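Protease/Reverse transcriptase/ribonuclease H (Eastern chimpanzee simian foamy virus, PDB 7KSF) probably processes the viral polyprotein with its protease portion, copies the RNA genome into DNA with its reverse transcriptase, and degrades hybridised RNA with its ribonuclease H. Local coordinates at residues 515-520 with 556-561; 246-251 with 308-313; 190-195 with 265-270; 4-9 with 61-66. The protein carries 1 engineered substitution. All blocks are in the same frame, centred on the assembly; numbering follows the deposited sequence.

Interaction 1 (515-520 with 556-561)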
loop_
_atom_site.group_PDB
_atom_site.type_symbol
_atom_site.label_atom_id
_atom_site.label_comp_id
_atom_site.label_asym_id
_atom_site.label_seq_id
_atom_site.Cartn_x
_atom_site.Cartn_y
_atom_site.Cartn_z
ATOM N N GLY A 515 -13.704 19.096 -19.086
ATOM C CA GLY A 515 -13.569 18.944 -20.520
ATOM C C GLY A 515 -12.452 19.736 -21.149
ATOM O O GLY A 515 -12.456 19.926 -22.368
ATOM N N GLN A 516 -11.490 20.204 -20.360
ATOM C CA GLN A 516 -10.365 20.982 -20.857
ATOM C C GLN A 516 -9.078 20.169 -20.772
ATOM O O GLN A 516 -8.888 19.385 -19.834
ATOM C CB GLN A 516 -10.209 22.287 -20.071
ATOM C CG GLN A 516 -11.230 23.343 -20.439
ATOM C CD GLN A 516 -11.031 23.870 -21.846
ATOM O OE1 GLN A 516 -9.910 23.897 -22.356
ATOM N NE2 GLN A 516 -12.117 24.284 -22.486
ATOM N N GLU A 517 -8.256 20.319 -21.820
ATOM C CA GLU A 517 -6.958 19.663 -21.807
ATOM C C GLU A 517 -6.119 20.171 -20.642
ATOM O O GLU A 517 -6.246 21.321 -20.209
ATOM C CB GLU A 517 -6.218 19.901 -23.125
ATOM C CG GLU A 517 -6.976 19.438 -24.361
ATOM C CD GLU A 517 -6.229 19.739 -25.648
ATOM O OE1 GLU A 517 -5.092 20.253 -25.577
ATOM O OE2 GLU A 517 -6.783 19.460 -26.733
ATOM N N ILE A 518 -5.249 19.303 -20.137
ATOM C CA ILE A 518 -4.427 19.586 -18.964
ATOM C C ILE A 518 -2.964 19.547 -19.380
ATOM O O ILE A 518 -2.512 18.567 -19.985
ATOM C CB ILE A 518 -4.698 18.584 -17.829
ATOM C CG1 ILE A 518 -6.161 18.644 -17.401
ATOM C CG2 ILE A 518 -3.776 18.848 -16.651
ATOM C CD1 ILE A 518 -6.506 17.673 -16.304
ATOM N N LEU A 519 -2.233 20.605 -19.062
ATOM C CA LEU A 519 -0.798 20.673 -19.296
ATOM C C LEU A 519 -0.085 20.699 -17.950
ATOM O O LEU A 519 -0.431 21.500 -17.078
ATOM C CB LEU A 519 -0.424 21.906 -20.122
ATOM C CG LEU A 519 -0.625 21.843 -21.638
ATOM C CD1 LEU A 519 -2.100 21.838 -22.021
ATOM C CD2 LEU A 519 0.101 23.003 -22.295
ATOM N N VAL A 520 0.897 19.821 -17.787
ATOM C CA VAL A 520 1.610 19.667 -16.528
ATOM C C VAL A 520 3.057 20.073 -16.745
ATOM O O VAL A 520 3.712 19.593 -17.675
ATOM C CB VAL A 520 1.515 18.226 -15.994
ATOM C CG1 VAL A 520 2.250 18.106 -14.671
ATOM C CG2 VAL A 520 0.061 17.822 -15.833
ATOM N N ARG A 556 -5.335 14.233 -23.956
ATOM C CA ARG A 556 -5.813 15.395 -23.212
ATOM C C ARG A 556 -4.734 15.965 -22.302
ATOM O O ARG A 556 -4.732 17.170 -22.022
ATOM C CB ARG A 556 -7.042 15.019 -22.390
ATOM C CG ARG A 556 -8.259 14.641 -23.213
ATOM C CD ARG A 556 -8.903 15.869 -23.831
ATOM N NE ARG A 556 -10.205 15.564 -24.414
ATOM C CZ ARG A 556 -11.101 16.481 -24.762
ATOM N NH1 ARG A 556 -10.838 17.768 -24.583
ATOM N NH2 ARG A 556 -12.262 16.111 -25.284
ATOM N N ILE A 557 -3.820 15.123 -21.830
ATOM C CA ILE A 557 -2.777 15.523 -20.896
ATOM C C ILE A 557 -1.445 15.569 -21.635
ATOM O O ILE A 557 -1.132 14.677 -22.430
ATOM C CB ILE A 557 -2.709 14.561 -19.691
ATOM C CG1 ILE A 557 -4.086 14.443 -19.033
ATOM C CG2 ILE A 557 -1.674 15.039 -18.683
ATOM C CD1 ILE A 557 -4.133 13.470 -17.875
ATOM N N GLN A 558 -0.716 16.662 -21.407
ATOM C CA GLN A 558 0.621 16.896 -22.014
ATOM C C GLN A 558 1.575 17.309 -20.896
ATOM O O GLN A 558 1.146 18.057 -20.001
ATOM C CB GLN A 558 0.559 17.984 -23.086
ATOM C CG GLN A 558 -0.854 18.354 -23.513
ATOM C CD GLN A 558 -0.849 19.554 -24.426
ATOM O OE1 GLN A 558 0.187 20.176 -24.654
ATOM N NE2 GLN A 558 -2.012 19.892 -24.957
ATOM N N PHE A 559 2.821 16.844 -20.961
ATOM C CA PHE A 559 3.807 17.145 -19.928
ATOM C C PHE A 559 4.941 17.976 -20.507
ATOM O O PHE A 559 5.542 17.600 -21.520
ATOM C CB PHE A 559 4.353 15.856 -19.314
ATOM C CG PHE A 559 3.313 15.029 -18.622
ATOM C CD1 PHE A 559 2.593 14.075 -19.322
ATOM C CD2 PHE A 559 3.045 15.213 -17.277
ATOM C CE1 PHE A 559 1.630 13.317 -18.691
ATOM C CE2 PHE A 559 2.082 14.456 -16.640
ATOM C CZ PHE A 559 1.373 13.507 -17.346
ATOM N N HIS A 560 5.240 19.096 -19.850
ATOM C CA HIS A 560 6.283 20.017 -20.278
ATOM C C HIS A 560 7.336 20.165 -19.192
ATOM O O HIS A 560 7.020 20.187 -18.001
ATOM C CB HIS A 560 5.709 21.395 -20.612
ATOM C CG HIS A 560 5.246 21.531 -22.027
ATOM N ND1 HIS A 560 4.057 20.997 -22.474
ATOM C CD2 HIS A 560 5.813 22.139 -23.095
ATOM C CE1 HIS A 560 3.909 21.273 -23.758
ATOM N NE2 HIS A 560 4.960 21.963 -24.160
ATOM N N TYR A 561 8.592 20.277 -19.617
ATOM C CA TYR A 561 9.685 20.559 -18.701
ATOM C C TYR A 561 9.665 22.026 -18.313
ATOM O O TYR A 561 9.465 22.904 -19.157
ATOM C CB TYR A 561 11.027 20.207 -19.342
ATOM C CG TYR A 561 12.233 20.685 -18.565
ATOM C CD1 TYR A 561 12.416 20.341 -17.232
ATOM C CD2 TYR A 561 13.206 21.468 -19.174
ATOM C CE1 TYR A 561 13.519 20.774 -16.525
ATOM C CE2 TYR A 561 14.314 21.903 -18.477
ATOM C CZ TYR A 561 14.466 21.554 -17.154
ATOM O OH TYR A 561 15.571 21.987 -16.461
#

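Interaction 2 (246-251 with 308-313)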
loop_
_atom_site.group_PDB
_atom_site.type_symbol
_atom_site.label_atom_id
_atom_site.label_comp_id
_atom_site.label_asym_id
_atom_site.label_seq_id
_atom_site.Cartn_x
_atom_site.Cartn_y
_atom_site.Cartn_z
ATOM N N THR A 246 -10.930 -4.516 0.475
ATOM C CA THR A 246 -9.989 -4.735 -0.610
ATOM C C THR A 246 -9.360 -6.114 -0.461
ATOM O O THR A 246 -8.997 -6.524 0.646
ATOM C CB THR A 246 -8.904 -3.655 -0.638
ATOM O OG1 THR A 246 -7.854 -4.054 -1.527
ATOM C CG2 THR A 246 -8.326 -3.436 0.744
ATOM N N LEU A 247 -9.244 -6.829 -1.579
ATOM C CA LEU A 247 -8.704 -8.184 -1.609
ATOM C C LEU A 247 -7.548 -8.235 -2.593
ATOM O O LEU A 247 -7.738 -8.001 -3.789
ATOM C CB LEU A 247 -9.771 -9.200 -2.012
ATOM C CG LEU A 247 -10.915 -9.401 -1.030
ATOM C CD1 LEU A 247 -11.942 -10.330 -1.639
ATOM C CD2 LEU A 247 -10.379 -9.966 0.271
ATOM N N ASP A 248 -6.361 -8.560 -2.097
ATOM C CA ASP A 248 -5.179 -8.656 -2.940
ATOM C C ASP A 248 -5.082 -10.063 -3.514
ATOM O O ASP A 248 -5.130 -11.048 -2.772
ATOM C CB ASP A 248 -3.920 -8.316 -2.142
ATOM C CG ASP A 248 -2.655 -8.457 -2.964
ATOM O OD1 ASP A 248 -2.724 -8.305 -4.202
ATOM O OD2 ASP A 248 -1.588 -8.719 -2.368
ATOM N N LEU A 249 -4.950 -10.153 -4.834
ATOM C CA LEU A 249 -4.787 -11.443 -5.483
ATOM C C LEU A 249 -3.318 -11.860 -5.478
ATOM O O LEU A 249 -2.414 -11.046 -5.278
ATOM C CB LEU A 249 -5.330 -11.397 -6.914
ATOM C CG LEU A 249 -6.817 -11.034 -7.027
ATOM C CD1 LEU A 249 -7.281 -11.044 -8.477
ATOM C CD2 LEU A 249 -7.670 -11.965 -6.184
ATOM N N ALA A 250 -3.088 -13.154 -5.693
ATOM C CA ALA A 250 -1.746 -13.727 -5.594
ATOM C C ALA A 250 -1.121 -13.827 -6.986
ATOM O O ALA A 250 -0.936 -14.909 -7.547
ATOM C CB ALA A 250 -1.800 -15.086 -4.907
ATOM N N ASN A 251 -0.780 -12.659 -7.532
ATOM C CA ASN A 251 -0.247 -12.534 -8.889
ATOM C C ASN A 251 -1.087 -13.188 -9.994
ATOM O O ASN A 251 -0.676 -14.139 -10.657
ATOM C CB ASN A 251 1.198 -13.043 -8.954
ATOM C CG ASN A 251 2.204 -12.013 -8.469
ATOM O OD1 ASN A 251 1.861 -11.097 -7.721
ATOM N ND2 ASN A 251 3.452 -12.155 -8.903
ATOM N N TYR A 308 -8.379 -3.054 -10.194
ATOM C CA TYR A 308 -7.174 -2.556 -10.837
ATOM C C TYR A 308 -6.087 -3.563 -10.511
ATOM O O TYR A 308 -5.782 -3.800 -9.343
ATOM C CB TYR A 308 -6.811 -1.166 -10.317
ATOM C CG TYR A 308 -5.686 -0.505 -11.079
ATOM C CD1 TYR A 308 -5.935 0.185 -12.259
ATOM C CD2 TYR A 308 -4.377 -0.570 -10.623
ATOM C CE1 TYR A 308 -4.910 0.792 -12.961
ATOM C CE2 TYR A 308 -3.347 0.034 -11.317
ATOM C CZ TYR A 308 -3.620 0.712 -12.487
ATOM O OH TYR A 308 -2.596 1.315 -13.182
ATOM N N VAL A 309 -5.501 -4.161 -11.540
ATOM C CA VAL A 309 -4.451 -5.147 -11.335
ATOM C C VAL A 309 -4.913 -6.273 -10.398
ATOM O O VAL A 309 -5.980 -6.853 -10.596
ATOM C CB VAL A 309 -3.153 -4.477 -10.838
ATOM C CG1 VAL A 309 -2.024 -5.496 -10.772
ATOM C CG2 VAL A 309 -2.777 -3.319 -11.749
ATOM N N ASP A 310 -4.111 -6.568 -9.378
ATOM C CA ASP A 310 -4.450 -7.559 -8.358
ATOM C C ASP A 310 -5.580 -7.138 -7.412
ATOM O O ASP A 310 -6.427 -7.950 -7.043
ATOM C CB ASP A 310 -3.205 -7.928 -7.549
ATOM C CG ASP A 310 -2.592 -6.733 -6.848
ATOM O OD1 ASP A 310 -3.146 -5.622 -6.972
ATOM O OD2 ASP A 310 -1.554 -6.905 -6.173
ATOM N N ASP A 311 -5.571 -5.870 -7.017
ATOM C CA ASP A 311 -6.551 -5.322 -6.078
ATOM C C ASP A 311 -8.011 -5.298 -6.537
ATOM O O ASP A 311 -8.309 -5.050 -7.705
ATOM C CB ASP A 311 -6.132 -3.915 -5.643
ATOM C CG ASP A 311 -4.762 -3.891 -4.992
ATOM O OD1 ASP A 311 -4.205 -4.979 -4.737
ATOM O OD2 ASP A 311 -4.246 -2.787 -4.732
ATOM N N ILE A 312 -8.910 -5.557 -5.591
ATOM C CA ILE A 312 -10.350 -5.559 -5.835
ATOM C C ILE A 312 -11.041 -4.659 -4.807
ATOM O O ILE A 312 -10.645 -4.626 -3.642
ATOM C CB ILE A 312 -10.938 -6.977 -5.753
ATOM C CG1 ILE A 312 -10.252 -7.898 -6.764
ATOM C CG2 ILE A 312 -12.439 -6.946 -5.993
ATOM C CD1 ILE A 312 -10.802 -9.305 -6.782
ATOM N N TYR A 313 -12.063 -3.927 -5.240
ATOM C CA TYR A 313 -12.781 -3.014 -4.346
ATOM C C TYR A 313 -14.271 -3.328 -4.193
ATOM O O TYR A 313 -14.975 -3.556 -5.178
ATOM C CB TYR A 313 -12.595 -1.570 -4.814
ATOM C CG TYR A 313 -13.197 -0.539 -3.884
ATOM C CD1 TYR A 313 -14.511 -0.121 -4.036
ATOM C CD2 TYR A 313 -12.443 0.019 -2.860
ATOM C CE1 TYR A 313 -15.062 0.822 -3.187
ATOM C CE2 TYR A 313 -12.985 0.963 -2.009
ATOM C CZ TYR A 313 -14.294 1.361 -2.178
ATOM O OH TYR A 313 -14.838 2.302 -1.332
#

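Interaction 3 (190-195 with 265-270)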
loop_
_atom_site.group_PDB
_atom_site.type_symbol
_atom_site.label_atom_id
_atom_site.label_comp_id
_atom_site.label_asym_id
_atom_site.label_seq_id
_atom_site.Cartn_x
_atom_site.Cartn_y
_atom_site.Cartn_z
ATOM N N GLN A 190 12.514 -25.147 -21.429
ATOM C CA GLN A 190 12.434 -25.133 -22.883
ATOM C C GLN A 190 13.349 -24.043 -23.419
ATOM O O GLN A 190 13.256 -22.886 -22.997
ATOM C CB GLN A 190 10.989 -24.908 -23.347
ATOM C CG GLN A 190 10.815 -24.792 -24.854
ATOM C CD GLN A 190 9.360 -24.649 -25.268
ATOM O OE1 GLN A 190 8.452 -25.078 -24.557
ATOM N NE2 GLN A 190 9.136 -24.039 -26.425
ATOM N N ASN A 191 14.236 -24.420 -24.338
ATOM C CA ASN A 191 15.053 -23.446 -25.040
ATOM C C ASN A 191 14.186 -22.590 -25.952
ATOM O O ASN A 191 13.062 -22.955 -26.312
ATOM C CB ASN A 191 16.139 -24.141 -25.859
ATOM C CG ASN A 191 17.154 -24.848 -24.995
ATOM O OD1 ASN A 191 16.842 -25.311 -23.899
ATOM N ND2 ASN A 191 18.383 -24.931 -25.486
ATOM N N SER A 192 14.721 -21.441 -26.340
ATOM C CA SER A 192 13.951 -20.504 -27.143
ATOM C C SER A 192 14.908 -19.552 -27.839
ATOM O O SER A 192 16.105 -19.517 -27.547
ATOM C CB SER A 192 12.946 -19.737 -26.282
ATOM O OG SER A 192 12.547 -18.530 -26.908
ATOM N N THR A 193 14.352 -18.785 -28.777
ATOM C CA THR A 193 15.135 -17.766 -29.464
ATOM C C THR A 193 15.313 -16.527 -28.595
ATOM O O THR A 193 16.410 -15.963 -28.535
ATOM C CB THR A 193 14.458 -17.396 -30.786
ATOM O OG1 THR A 193 14.248 -18.580 -31.565
ATOM C CG2 THR A 193 15.316 -16.414 -31.571
ATOM N N MET A 194 14.255 -16.104 -27.909
ATOM C CA MET A 194 14.285 -14.899 -27.095
ATOM C C MET A 194 14.782 -15.213 -25.690
ATOM O O MET A 194 14.524 -16.292 -25.152
ATOM C CB MET A 194 12.893 -14.269 -27.023
ATOM C CG MET A 194 12.839 -12.972 -26.236
ATOM S SD MET A 194 14.073 -11.796 -26.823
ATOM C CE MET A 194 13.802 -10.414 -25.716
ATOM N N ASN A 195 15.503 -14.263 -25.102
ATOM C CA ASN A 195 15.926 -14.350 -23.715
ATOM C C ASN A 195 15.727 -12.997 -23.054
ATOM O O ASN A 195 15.945 -11.953 -23.677
ATOM C CB ASN A 195 17.391 -14.771 -23.591
ATOM C CG ASN A 195 17.757 -15.181 -22.184
ATOM O OD1 ASN A 195 17.694 -16.359 -21.838
ATOM N ND2 ASN A 195 18.138 -14.211 -21.359
ATOM N N LEU A 265 8.379 -17.234 -26.315
ATOM C CA LEU A 265 8.528 -15.783 -26.260
ATOM C C LEU A 265 8.972 -15.314 -24.878
ATOM O O LEU A 265 9.763 -14.373 -24.759
ATOM C CB LEU A 265 7.212 -15.111 -26.652
ATOM C CG LEU A 265 7.255 -13.587 -26.753
ATOM C CD1 LEU A 265 8.229 -13.166 -27.839
ATOM C CD2 LEU A 265 5.870 -13.026 -27.018
ATOM N N THR A 266 8.475 -15.964 -23.824
ATOM C CA THR A 266 8.709 -15.537 -22.452
ATOM C C THR A 266 9.950 -16.174 -21.833
ATOM O O THR A 266 10.041 -16.261 -20.603
ATOM C CB THR A 266 7.483 -15.860 -21.595
ATOM O OG1 THR A 266 7.204 -17.262 -21.679
ATOM C CG2 THR A 266 6.269 -15.081 -22.074
ATOM N N ALA A 267 10.906 -16.606 -22.647
ATOM C CA ALA A 267 12.021 -17.382 -22.130
ATOM C C ALA A 267 13.028 -16.498 -21.401
ATOM O O ALA A 267 13.203 -15.317 -21.714
ATOM C CB ALA A 267 12.717 -18.137 -23.260
ATOM N N PHE A 268 13.695 -17.100 -20.418
ATOM C CA PHE A 268 14.701 -16.440 -19.600
ATOM C C PHE A 268 15.711 -17.484 -19.138
ATOM O O PHE A 268 15.413 -18.680 -19.074
ATOM C CB PHE A 268 14.073 -15.730 -18.395
ATOM C CG PHE A 268 13.324 -16.651 -17.474
ATOM C CD1 PHE A 268 12.004 -16.980 -17.730
ATOM C CD2 PHE A 268 13.941 -17.182 -16.357
ATOM C CE1 PHE A 268 11.315 -17.830 -16.886
ATOM C CE2 PHE A 268 13.257 -18.030 -15.508
ATOM C CZ PHE A 268 11.942 -18.353 -15.774
ATOM N N THR A 269 16.913 -17.019 -18.809
ATOM C CA THR A 269 18.019 -17.887 -18.427
ATOM C C THR A 269 18.270 -17.763 -16.929
ATOM O O THR A 269 18.508 -16.661 -16.424
ATOM C CB THR A 269 19.286 -17.544 -19.210
ATOM O OG1 THR A 269 19.058 -17.744 -20.611
ATOM C CG2 THR A 269 20.442 -18.423 -18.761
ATOM N N TRP A 270 18.226 -18.896 -16.227
ATOM C CA TRP A 270 18.483 -18.951 -14.792
ATOM C C TRP A 270 19.473 -20.072 -14.514
ATOM O O TRP A 270 19.194 -21.238 -14.818
ATOM C CB TRP A 270 17.185 -19.165 -14.005
ATOM C CG TRP A 270 17.395 -19.507 -12.557
ATOM C CD1 TRP A 270 17.393 -20.754 -12.002
ATOM C CD2 TRP A 270 17.629 -18.591 -11.481
ATOM N NE1 TRP A 270 17.616 -20.671 -10.649
ATOM C CE2 TRP A 270 17.764 -19.352 -10.304
ATOM C CE3 TRP A 270 17.740 -17.200 -11.400
ATOM C CZ2 TRP A 270 18.004 -18.771 -9.063
ATOM C CZ3 TRP A 270 17.976 -16.624 -10.169
ATOM C CH2 TRP A 270 18.107 -17.409 -9.016
#

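Interaction 4 (4-9 with 61-66)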
loop_
_atom_site.group_PDB
_atom_site.type_symbol
_atom_site.label_atom_id
_atom_site.label_comp_id
_atom_site.label_asym_id
_atom_site.label_seq_id
_atom_site.Cartn_x
_atom_site.Cartn_y
_atom_site.Cartn_z
ATOM N N GLN A 4 -1.980 -31.455 -6.545
ATOM C CA GLN A 4 -0.626 -31.290 -7.050
ATOM C C GLN A 4 -0.526 -31.847 -8.467
ATOM O O GLN A 4 -0.956 -32.981 -8.714
ATOM C CB GLN A 4 0.371 -31.990 -6.134
ATOM C CG GLN A 4 1.824 -31.744 -6.490
ATOM C CD GLN A 4 2.769 -32.188 -5.395
ATOM O OE1 GLN A 4 3.936 -31.801 -5.368
ATOM N NE2 GLN A 4 2.266 -33.006 -4.475
ATOM N N PRO A 5 0.011 -31.089 -9.414
ATOM C CA PRO A 5 0.200 -31.625 -10.763
ATOM C C PRO A 5 1.230 -32.742 -10.766
ATOM O O PRO A 5 2.141 -32.784 -9.937
ATOM C CB PRO A 5 0.689 -30.414 -11.564
ATOM C CG PRO A 5 1.306 -29.521 -10.546
ATOM C CD PRO A 5 0.502 -29.706 -9.292
ATOM N N LEU A 6 1.070 -33.652 -11.722
ATOM C CA LEU A 6 1.876 -34.852 -11.790
ATOM C C LEU A 6 2.702 -34.854 -13.070
ATOM O O LEU A 6 2.139 -34.694 -14.163
ATOM C CB LEU A 6 0.981 -36.094 -11.741
ATOM C CG LEU A 6 -0.099 -36.004 -10.661
ATOM C CD1 LEU A 6 -1.261 -36.926 -10.977
ATOM C CD2 LEU A 6 0.489 -36.321 -9.292
ATOM N N PRO A 7 4.019 -35.030 -12.983
ATOM C CA PRO A 7 4.833 -35.047 -14.206
ATOM C C PRO A 7 4.511 -36.259 -15.063
ATOM O O PRO A 7 4.347 -37.373 -14.561
ATOM C CB PRO A 7 6.270 -35.097 -13.675
ATOM C CG PRO A 7 6.147 -35.717 -12.322
ATOM C CD PRO A 7 4.830 -35.239 -11.773
ATOM N N ALA A 8 4.416 -36.033 -16.371
ATOM C CA ALA A 8 4.036 -37.099 -17.287
ATOM C C ALA A 8 4.602 -36.814 -18.667
ATOM O O ALA A 8 4.690 -35.658 -19.088
ATOM C CB ALA A 8 2.512 -37.247 -17.361
ATOM N N GLU A 9 4.975 -37.880 -19.370
ATOM C CA GLU A 9 5.429 -37.802 -20.753
ATOM C C GLU A 9 4.516 -38.657 -21.626
ATOM O O GLU A 9 4.248 -39.817 -21.297
ATOM C CB GLU A 9 6.882 -38.271 -20.884
ATOM C CG GLU A 9 7.348 -38.460 -22.313
ATOM C CD GLU A 9 8.754 -39.016 -22.393
ATOM O OE1 GLU A 9 9.552 -38.756 -21.468
ATOM O OE2 GLU A 9 9.053 -39.725 -23.376
ATOM N N LYS A 61 3.377 -42.172 -20.292
ATOM C CA LYS A 61 4.017 -42.383 -19.005
ATOM C C LYS A 61 3.457 -41.421 -17.966
ATOM O O LYS A 61 3.237 -40.241 -18.252
ATOM C CB LYS A 61 5.531 -42.196 -19.112
ATOM C CG LYS A 61 6.225 -43.168 -20.046
ATOM C CD LYS A 61 7.721 -42.894 -20.095
ATOM C CE LYS A 61 8.423 -43.828 -21.070
ATOM N NZ LYS A 61 9.884 -43.548 -21.154
ATOM N N VAL A 62 3.226 -41.936 -16.764
ATOM C CA VAL A 62 2.854 -41.129 -15.606
ATOM C C VAL A 62 3.888 -41.413 -14.526
ATOM O O VAL A 62 3.957 -42.535 -14.005
ATOM C CB VAL A 62 1.435 -41.435 -15.112
ATOM C CG1 VAL A 62 1.176 -40.749 -13.781
ATOM C CG2 VAL A 62 0.412 -40.992 -16.145
ATOM N N LYS A 63 4.702 -40.405 -14.200
ATOM C CA LYS A 63 5.815 -40.549 -13.259
ATOM C C LYS A 63 6.796 -41.632 -13.702
ATOM O O LYS A 63 7.494 -42.226 -12.876
ATOM C CB LYS A 63 5.319 -40.840 -11.837
ATOM C CG LYS A 63 4.613 -39.683 -11.157
ATOM C CD LYS A 63 4.251 -40.035 -9.723
ATOM C CE LYS A 63 3.696 -38.827 -8.989
ATOM N NZ LYS A 63 3.401 -39.111 -7.558
ATOM N N GLY A 64 6.857 -41.906 -15.004
ATOM C CA GLY A 64 7.744 -42.913 -15.540
ATOM C C GLY A 64 7.090 -44.238 -15.881
ATOM O O GLY A 64 7.693 -45.031 -16.617
ATOM N N ARG A 65 5.887 -44.505 -15.375
ATOM C CA ARG A 65 5.181 -45.749 -15.654
ATOM C C ARG A 65 4.157 -45.530 -16.761
ATOM O O ARG A 65 3.382 -44.570 -16.712
ATOM C CB ARG A 65 4.487 -46.284 -14.399
ATOM C CG ARG A 65 5.423 -46.920 -13.389
ATOM C CD ARG A 65 4.671 -47.837 -12.438
ATOM N NE ARG A 65 3.983 -48.908 -13.151
ATOM C CZ ARG A 65 3.324 -49.900 -12.556
ATOM N NH1 ARG A 65 3.268 -49.961 -11.233
ATOM N NH2 ARG A 65 2.725 -50.832 -13.284
ATOM N N LYS A 66 4.158 -46.423 -17.749
ATOM C CA LYS A 66 3.246 -46.300 -18.873
ATOM C C LYS A 66 1.806 -46.553 -18.442
ATOM O O LYS A 66 1.534 -47.313 -17.509
ATOM C CB LYS A 66 3.632 -47.277 -19.984
ATOM C CG LYS A 66 5.022 -47.058 -20.554
ATOM C CD LYS A 66 5.302 -48.031 -21.689
ATOM C CE LYS A 66 6.722 -47.878 -22.206
ATOM N NZ LYS A 66 7.727 -48.175 -21.152
#

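Interaction 1 (515-520 with 556-561)
Ile-518, Leu-519 and Val-520 run parallel to Ile-557, Gln-558 and Phe-559 as neighbouring strands, their short axes 4.7 Å apart and inclined by 25°. Four backbone hydrogen bonds alternate between them, from Ile-518 N to Arg-556 O (2.9 Å) at one end to His-560 N to Val-520 O (2.7 Å) at the other. On one face the Gln-558 amide lies alongside Leu-519, pointing the same way; its CD is 3.5 Å from Leu-519 CD1, and NE2 comes 3.2 Å from Glu-517 OE1. On the opposite face Val-520 rests beside the Phe-559 ring, CB 3.6 Å from CD2. Val-520 has CG1 anti to its N (chi1 -179°), which lets CG2 approach Ile-557 CG2 at 4.3 Å. These strands end a five-stranded mixed sheet ordered 3-2-1-4-5, the RNase H-like fold, with 557-561 outermost. On its other flank, Leu-519 bonds through its backbone to Leu-454 and Ile-456 of strand 454-460, while helix 494-513 covers Ile-518 and Val-520.

Interaction 2 (246-251 with 308-313)
Asp-248 and Asp-310 bring their carboxylates together at the tip of the Tyr-Val-Asp-Asp turn, the YXDD motif of reverse transcriptases, set against the palm strand 243-249. Asp-248 OD1 is 2.7 Å from Asp-310 OD2, the two carboxylate planes 79° apart, and 3.7 Å from Asp-311 OD1. Asp-248 sends its CG anti to the backbone N (chi1 178°), whereas that of Asp-310 stands between N and the carbonyl carbon (chi1 60°), which turns both groups to the same spot. In relatives the corresponding acidic cluster holds the divalent metals of polymerisation, so these three aspartates probably form the polymerase site. The supporting backbone ladder is loose: Leu-247 and Ile-312 exchange two weak bonds of 3.3 Å each, N to O and O to N. Beside it, Leu-249 CD2 touches Ile-312 CD1 at 4.2 Å, under helix 287-299, which supplies Phe-291 and Leu-299. Further out, Asp-248 N is hydrogen-bonded to Ser-345 OG, tying the strand to 345-349. Tyr-308 N donates to Asp-311 O at 3.2 Å, joining the strand ends on either side of the type II' turn.

Interaction 3 (190-195 with 265-270)
Ser-192 and Met-194 form an ST turn that receives the methyl of Ala-267, in a part of the reverse transcriptase consistent with the fingers subdomain. The turn follows strand 187-189, and Ala-267 immediately precedes strand 268-270; both strands flank 273-277 in a small antiparallel sheet. Ser-192 OG, anti to its own N (chi1 159°), accepts from Met-194 N at 3.1 Å, the N-H bent to 136°, and is also hydrogen-bonded to Trp-264 O. One hydroxyl therefore shapes the turn and ties it to the residue that leads into 265-270. Ala-267 CB fits into the bend, 3.4 Å from Ser-192 CB and 3.2 Å from Met-194 O. The Met-194 side chain starts toward Leu-265, with CG 3.7 Å from Leu-265 O, then bends at chi2 (52°), and its end leads away from this segment. Val-217 of helix 215-218 is met by both Met-194 and Leu-265, while Gln-274 and Cys-276 of strand 273-277 touch Ala-267. Beyond the turn, Asn-195 crosses Thr-269 at about a right angle, but its OD1 is modelled implausibly close to Thr-269 OG1, so the detail there is doubtful. The Asn-195 backbone is bonded to Gln-161, and Asn-195 CA makes a CH...O contact with Ala-267 O at 3.5 Å.

Interaction 4 (4-9 with 61-66)
Ala-8 and Glu-9 make the close half of this contact, pairing antiparallel with Val-62 and Lys-61. Glu-9 and Lys-61 exchange two backbone bonds, and the pair differs: Lys-61 N to Glu-9 O is 2.7 Å and nearly aligned with the carbonyl, whereas Glu-9 N meets Lys-61 O at 3.1 Å from above the carbonyl plane. Ala-8 CB faces Val-62 CG2 at 4.5 Å, on a buried side where Trp-88 and Leu-89 also reach Val-62. The exposed side is looser. Lys-63 N still bonds to Pro-7 O (3.1 Å), but the lysine chain runs out extended, crossing Leu-6 with CE 4.1 Å from CD2. On the sheet face opposite Ala-8 and Val-62, Glu-9 OE2 and Lys-61 NZ remain 4.5 Å apart, beyond a salt bridge. Lys-63 and Gly-64 occupy the corners of a type I' turn, with paired bonds between Val-62 and Arg-65. This is a two-residue beta hairpin edged by the N-terminal strand, which strand 14-19 flanks in turn, within the beta fold of a retroviral aspartic protease.

Overall arrangement
The contacts sample three portions of one chain. Interaction 4 comes first, in the protease sheet, and closes before interaction 3 opens; their centres are 25 Å apart. Interactions 3 and 2 alternate along the sequence, in the order 190-195, 246-251, 265-270, 308-313, so what are probably fingers and palm are interwoven, with centres 29 Å apart. Interaction 1 comes last, in the RNase H-like sheet, with its centre 30 Å from interaction 2 and 58 Å from interaction 4. None touches another; the nearest atoms of interactions 1 and 2 are about 13 Å apart. A hydrogen bond from Tyr-308 OH to Thr-547 OG1 nonetheless links the polymerase turn to helix 542-549, just ahead of strand 557-561.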